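Local coordinates for protein cellulase (Uncultured bacterium, PDB 6XSO) that probably hydrolyses internal beta-1,4 linkages in cellulose and xylan as a family 5 endoglucanase of broad specificity, at residues A[263-275]-A[302-314]. Sequence-based numbering, arbitrary orientation.
Sequences HIAVQVHAYPTIA and IPVIIGEWSTSNV
Val266 CG2 meets Ile302 CG2 at 3.6 Å, and farther along the same sheet face Ile306 spans two neighbours, its CG1 against Val268 CG2 and its CG2 against Ala270 CB. Strands 264-270 and 304-307 run parallel as neighbours: Val266 N donates to Pro303 O and Ile305 N to Val266 O, then Val268 N to Ile305 O and Gly307 N to Val268 O. Gln267 turns to the other face; its CG trans to the backbone N (chi1 168°) and the chain extended, it lays OE1 over Gly307 CA (3.3 Å). That oxygen also accepts a bond from His269 NE2 (2.8 Å), lying in the imidazole plane, while Glu175 pairs with ND1. Glu308 crosses one face of this ring, CG 3.6 Å from its centroid and the carboxylate stacked within 16° of the ring plane. Tyr271 OH donates to Glu308 OE1 on its anti side (2.7 Å), and Arg80 salt-bridges OE2, consistent with Glu175 and Glu308 being the paired glutamates of a family 5 active site. Were His269 an alanine, Gln267 OE1 would probably lose its NE2 partner, Glu175 its ring contact and the Glu308 carboxylate its stacking face. Toward the partly exposed end, Ser312 N bonds Pro272 O (2.9 Å). In this TIM barrel a right-handed crossover through helix 279-298, packed on Val304 and Ile306, links the strands; 229-232 and 345-349 flank them.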
loop_
_atom_site.group_PDB
_atom_site.type_symbol
_atom_site.label_atom_id
_atom_site.label_comp_id
_atom_site.label_asym_id
_atom_site.label_seq_id
_atom_site.Cartn_x
_atom_site.Cartn_y
_atom_site.Cartn_z
ATOM N N HIS A 263 -15.458 -5.937 5.380
ATOM C CA HIS A 263 -14.929 -4.711 4.798
ATOM C C HIS A 263 -13.500 -4.470 5.238
ATOM O O HIS A 263 -13.075 -3.327 5.419
ATOM C CB HIS A 263 -15.823 -3.511 5.107
ATOM C CG HIS A 263 -17.178 -3.608 4.496
ATOM N ND1 HIS A 263 -17.378 -3.613 3.133
ATOM C CD2 HIS A 263 -18.407 -3.706 5.058
ATOM C CE1 HIS A 263 -18.670 -3.715 2.879
ATOM N NE2 HIS A 263 -19.316 -3.775 4.034
ATOM N N ILE A 264 -12.720 -5.549 5.342
ATOM C CA ILE A 264 -11.328 -5.504 5.777
ATOM C C ILE A 264 -10.478 -6.394 4.874
ATOM O O ILE A 264 -10.891 -7.495 4.489
ATOM C CB ILE A 264 -11.224 -5.923 7.261
ATOM C CG1 ILE A 264 -9.819 -5.666 7.796
ATOM C CG2 ILE A 264 -11.588 -7.408 7.445
ATOM C CD1 ILE A 264 -9.463 -4.216 7.867
ATOM N N ALA A 265 -9.291 -5.896 4.530
ATOM C CA ALA A 265 -8.305 -6.640 3.771
ATOM C C ALA A 265 -6.946 -6.495 4.441
ATOM O O ALA A 265 -6.707 -5.558 5.210
ATOM C CB ALA A 265 -8.201 -6.121 2.336
ATOM N N VAL A 266 -6.048 -7.441 4.148
ATOM C CA VAL A 266 -4.682 -7.430 4.665
ATOM C C VAL A 266 -3.729 -7.187 3.507
ATOM O O VAL A 266 -3.904 -7.747 2.416
ATOM C CB VAL A 266 -4.340 -8.742 5.400
ATOM C CG1 VAL A 266 -2.834 -8.860 5.712
ATOM C CG2 VAL A 266 -5.172 -8.841 6.678
ATOM N N GLN A 267 -2.714 -6.362 3.744
ATOM C CA GLN A 267 -1.745 -6.040 2.707
ATOM C C GLN A 267 -0.325 -6.417 3.106
ATOM O O GLN A 267 0.107 -6.200 4.243
ATOM C CB GLN A 267 -1.806 -4.537 2.330
ATOM C CG GLN A 267 -0.623 -4.070 1.465
ATOM C CD GLN A 267 -0.692 -2.627 0.986
ATOM O OE1 GLN A 267 0.276 -2.118 0.432
ATOM N NE2 GLN A 267 -1.834 -1.980 1.169
ATOM N N VAL A 268 0.388 -6.974 2.123
ATOM C CA VAL A 268 1.809 -7.249 2.180
ATOM C C VAL A 268 2.441 -6.698 0.904
ATOM O O VAL A 268 1.751 -6.352 -0.057
ATOM C CB VAL A 268 2.090 -8.751 2.285
ATOM C CG1 VAL A 268 1.362 -9.352 3.489
ATOM C CG2 VAL A 268 1.677 -9.480 0.996
ATOM N N HIS A 269 3.773 -6.615 0.919
ATOM C CA HIS A 269 4.555 -6.248 -0.261
ATOM C C HIS A 269 5.444 -7.422 -0.640
ATOM O O HIS A 269 5.728 -8.297 0.183
ATOM C CB HIS A 269 5.403 -5.011 0.025
ATOM C CG HIS A 269 4.583 -3.805 0.368
ATOM N ND1 HIS A 269 5.114 -2.676 0.956
ATOM C CD2 HIS A 269 3.262 -3.566 0.215
ATOM C CE1 HIS A 269 4.152 -1.788 1.144
ATOM N NE2 HIS A 269 3.014 -2.315 0.731
ATOM N N ALA A 270 5.851 -7.474 -1.913
ATOM C CA ALA A 270 6.683 -8.587 -2.368
ATOM C C ALA A 270 7.632 -8.129 -3.463
ATOM O O ALA A 270 7.192 -7.668 -4.524
ATOM C CB ALA A 270 5.813 -9.721 -2.911
ATOM N N TYR A 271 8.930 -8.334 -3.227
ATOM C CA TYR A 271 9.968 -8.052 -4.217
ATOM C C TYR A 271 10.861 -9.279 -4.331
ATOM O O TYR A 271 12.004 -9.286 -3.862
ATOM C CB TYR A 271 10.761 -6.818 -3.808
ATOM C CG TYR A 271 9.961 -5.532 -3.842
ATOM C CD1 TYR A 271 9.982 -4.716 -4.952
ATOM C CD2 TYR A 271 9.226 -5.105 -2.745
ATOM C CE1 TYR A 271 9.287 -3.514 -4.976
ATOM C CE2 TYR A 271 8.527 -3.920 -2.758
ATOM C CZ TYR A 271 8.568 -3.113 -3.867
ATOM O OH TYR A 271 7.914 -1.903 -3.907
ATOM N N PRO A 272 10.357 -10.344 -4.946
ATOM C CA PRO A 272 11.108 -11.604 -4.970
ATOM C C PRO A 272 12.399 -11.488 -5.762
ATOM O O PRO A 272 12.497 -10.735 -6.731
ATOM C CB PRO A 272 10.152 -12.578 -5.670
ATOM C CG PRO A 272 8.811 -11.950 -5.606
ATOM C CD PRO A 272 9.015 -10.464 -5.531
ATOM N N THR A 273 13.364 -12.319 -5.393
ATOM C CA THR A 273 14.604 -12.415 -6.146
ATOM C C THR A 273 14.416 -13.374 -7.317
ATOM O O THR A 273 13.988 -14.519 -7.132
ATOM C CB THR A 273 15.722 -12.910 -5.234
ATOM O OG1 THR A 273 15.912 -12.004 -4.135
ATOM C CG2 THR A 273 17.017 -12.994 -5.997
ATOM N N ILE A 274 14.719 -12.901 -8.525
ATOM C CA ILE A 274 14.713 -13.760 -9.702
ATOM C C ILE A 274 16.103 -13.958 -10.283
ATOM O O ILE A 274 16.334 -14.968 -10.962
ATOM C CB ILE A 274 13.726 -13.276 -10.784
ATOM C CG1 ILE A 274 14.157 -11.942 -11.394
ATOM C CG2 ILE A 274 12.315 -13.194 -10.210
ATOM C CD1 ILE A 274 13.349 -11.553 -12.666
ATOM N N ALA A 275 17.042 -13.059 -10.021
ATOM C CA ALA A 275 18.387 -13.227 -10.552
ATOM C C ALA A 275 19.043 -14.480 -9.989
ATOM O O ALA A 275 18.987 -14.745 -8.784
ATOM C CB ALA A 275 19.217 -11.989 -10.222
ATOM N N ILE A 302 -10.330 -13.610 4.589
ATOM C CA ILE A 302 -9.694 -12.303 4.680
ATOM C C ILE A 302 -8.943 -12.081 3.368
ATOM O O ILE A 302 -7.929 -12.752 3.113
ATOM C CB ILE A 302 -8.753 -12.224 5.888
ATOM C CG1 ILE A 302 -9.505 -12.508 7.185
ATOM C CG2 ILE A 302 -8.076 -10.851 5.926
ATOM C CD1 ILE A 302 -8.580 -12.915 8.313
ATOM N N PRO A 303 -9.398 -11.174 2.512
ATOM C CA PRO A 303 -8.726 -10.974 1.223
ATOM C C PRO A 303 -7.401 -10.248 1.395
ATOM O O PRO A 303 -7.179 -9.526 2.374
ATOM C CB PRO A 303 -9.737 -10.144 0.423
ATOM C CG PRO A 303 -10.493 -9.355 1.510
ATOM C CD PRO A 303 -10.562 -10.280 2.688
ATOM N N VAL A 304 -6.504 -10.475 0.445
ATOM C CA VAL A 304 -5.151 -9.943 0.517
ATOM C C VAL A 304 -4.849 -9.086 -0.699
ATOM O O VAL A 304 -5.215 -9.418 -1.839
ATOM C CB VAL A 304 -4.119 -11.075 0.668
ATOM C CG1 VAL A 304 -2.681 -10.551 0.600
ATOM C CG2 VAL A 304 -4.361 -11.821 1.961
ATOM N N ILE A 305 -4.143 -7.991 -0.445
ATOM C CA ILE A 305 -3.603 -7.111 -1.470
ATOM C C ILE A 305 -2.087 -7.157 -1.374
ATOM O O ILE A 305 -1.521 -6.921 -0.299
ATOM C CB ILE A 305 -4.104 -5.661 -1.294
ATOM C CG1 ILE A 305 -5.622 -5.591 -1.427
ATOM C CG2 ILE A 305 -3.340 -4.711 -2.246
ATOM C CD1 ILE A 305 -6.227 -4.271 -0.902
ATOM N N ILE A 306 -1.427 -7.452 -2.492
ATOM C CA ILE A 306 0.029 -7.283 -2.610
ATOM C C ILE A 306 0.196 -5.860 -3.141
ATOM O O ILE A 306 0.105 -5.582 -4.350
ATOM C CB ILE A 306 0.665 -8.367 -3.481
ATOM C CG1 ILE A 306 0.417 -9.746 -2.859
ATOM C CG2 ILE A 306 2.152 -8.091 -3.662
ATOM C CD1 ILE A 306 0.892 -10.897 -3.768
ATOM N N GLY A 307 0.349 -4.914 -2.206
ATOM C CA GLY A 307 0.223 -3.508 -2.537
ATOM C C GLY A 307 1.443 -2.892 -3.155
ATOM O O GLY A 307 1.372 -1.744 -3.602
ATOM N N GLU A 308 2.565 -3.605 -3.138
ATOM C CA GLU A 308 3.727 -3.243 -3.927
ATOM C C GLU A 308 4.384 -4.530 -4.373
ATOM O O GLU A 308 4.533 -5.456 -3.575
ATOM C CB GLU A 308 4.802 -2.490 -3.128
ATOM C CG GLU A 308 4.342 -1.190 -2.501
ATOM C CD GLU A 308 5.418 -0.494 -1.703
ATOM O OE1 GLU A 308 6.615 -0.873 -1.816
ATOM O OE2 GLU A 308 5.061 0.476 -0.990
ATOM N N TRP A 309 4.776 -4.585 -5.649
ATOM C CA TRP A 309 5.651 -5.654 -6.101
ATOM C C TRP A 309 6.489 -5.196 -7.283
ATOM O O TRP A 309 6.169 -4.224 -7.973
ATOM C CB TRP A 309 4.882 -6.920 -6.482
ATOM C CG TRP A 309 4.027 -6.762 -7.740
ATOM C CD1 TRP A 309 2.879 -6.023 -7.858
ATOM C CD2 TRP A 309 4.250 -7.360 -9.027
ATOM N NE1 TRP A 309 2.378 -6.120 -9.140
ATOM C CE2 TRP A 309 3.196 -6.933 -9.870
ATOM C CE3 TRP A 309 5.233 -8.202 -9.548
ATOM C CZ2 TRP A 309 3.096 -7.332 -11.194
ATOM C CZ3 TRP A 309 5.122 -8.611 -10.871
ATOM C CH2 TRP A 309 4.064 -8.171 -11.672
ATOM N N SER A 310 7.583 -5.934 -7.478
ATOM C CA SER A 310 8.510 -5.881 -8.606
ATOM C C SER A 310 9.483 -7.017 -8.283
ATOM O O SER A 310 9.112 -7.968 -7.581
ATOM C CB SER A 310 9.165 -4.527 -8.777
ATOM O OG SER A 310 9.980 -4.560 -9.952
ATOM N N THR A 311 10.720 -6.951 -8.759
ATOM C CA THR A 311 11.728 -7.922 -8.359
ATOM C C THR A 311 12.688 -7.269 -7.378
ATOM O O THR A 311 12.652 -6.060 -7.146
ATOM C CB THR A 311 12.521 -8.459 -9.549
ATOM O OG1 THR A 311 13.296 -7.387 -10.100
ATOM C CG2 THR A 311 11.594 -9.040 -10.584
ATOM N N SER A 312 13.583 -8.088 -6.824
ATOM C CA SER A 312 14.482 -7.611 -5.785
ATOM C C SER A 312 15.448 -6.549 -6.284
ATOM O O SER A 312 15.991 -5.797 -5.474
ATOM C CB SER A 312 15.277 -8.787 -5.220
ATOM O OG SER A 312 16.147 -9.323 -6.208
ATOM N N ASN A 313 15.668 -6.457 -7.592
ATOM C CA ASN A 313 16.588 -5.477 -8.150
ATOM C C ASN A 313 15.881 -4.224 -8.671
ATOM O O ASN A 313 16.492 -3.438 -9.396
ATOM C CB ASN A 313 17.432 -6.130 -9.246
ATOM C CG ASN A 313 18.462 -7.105 -8.688
ATOM O OD1 ASN A 313 19.067 -6.879 -7.629
ATOM N ND2 ASN A 313 18.671 -8.204 -9.401
ATOM N N VAL A 314 14.628 -4.004 -8.275
ATOM C CA VAL A 314 13.877 -2.834 -8.731
ATOM C C VAL A 314 14.656 -1.538 -8.520
ATOM O O VAL A 314 14.610 -0.630 -9.359
ATOM C CB VAL A 314 12.490 -2.799 -8.051
ATOM C CG1 VAL A 314 12.599 -2.619 -6.544
ATOM C CG2 VAL A 314 11.617 -1.715 -8.689
HETATM O O HOH W 1 16.100 -10.439 -8.774
#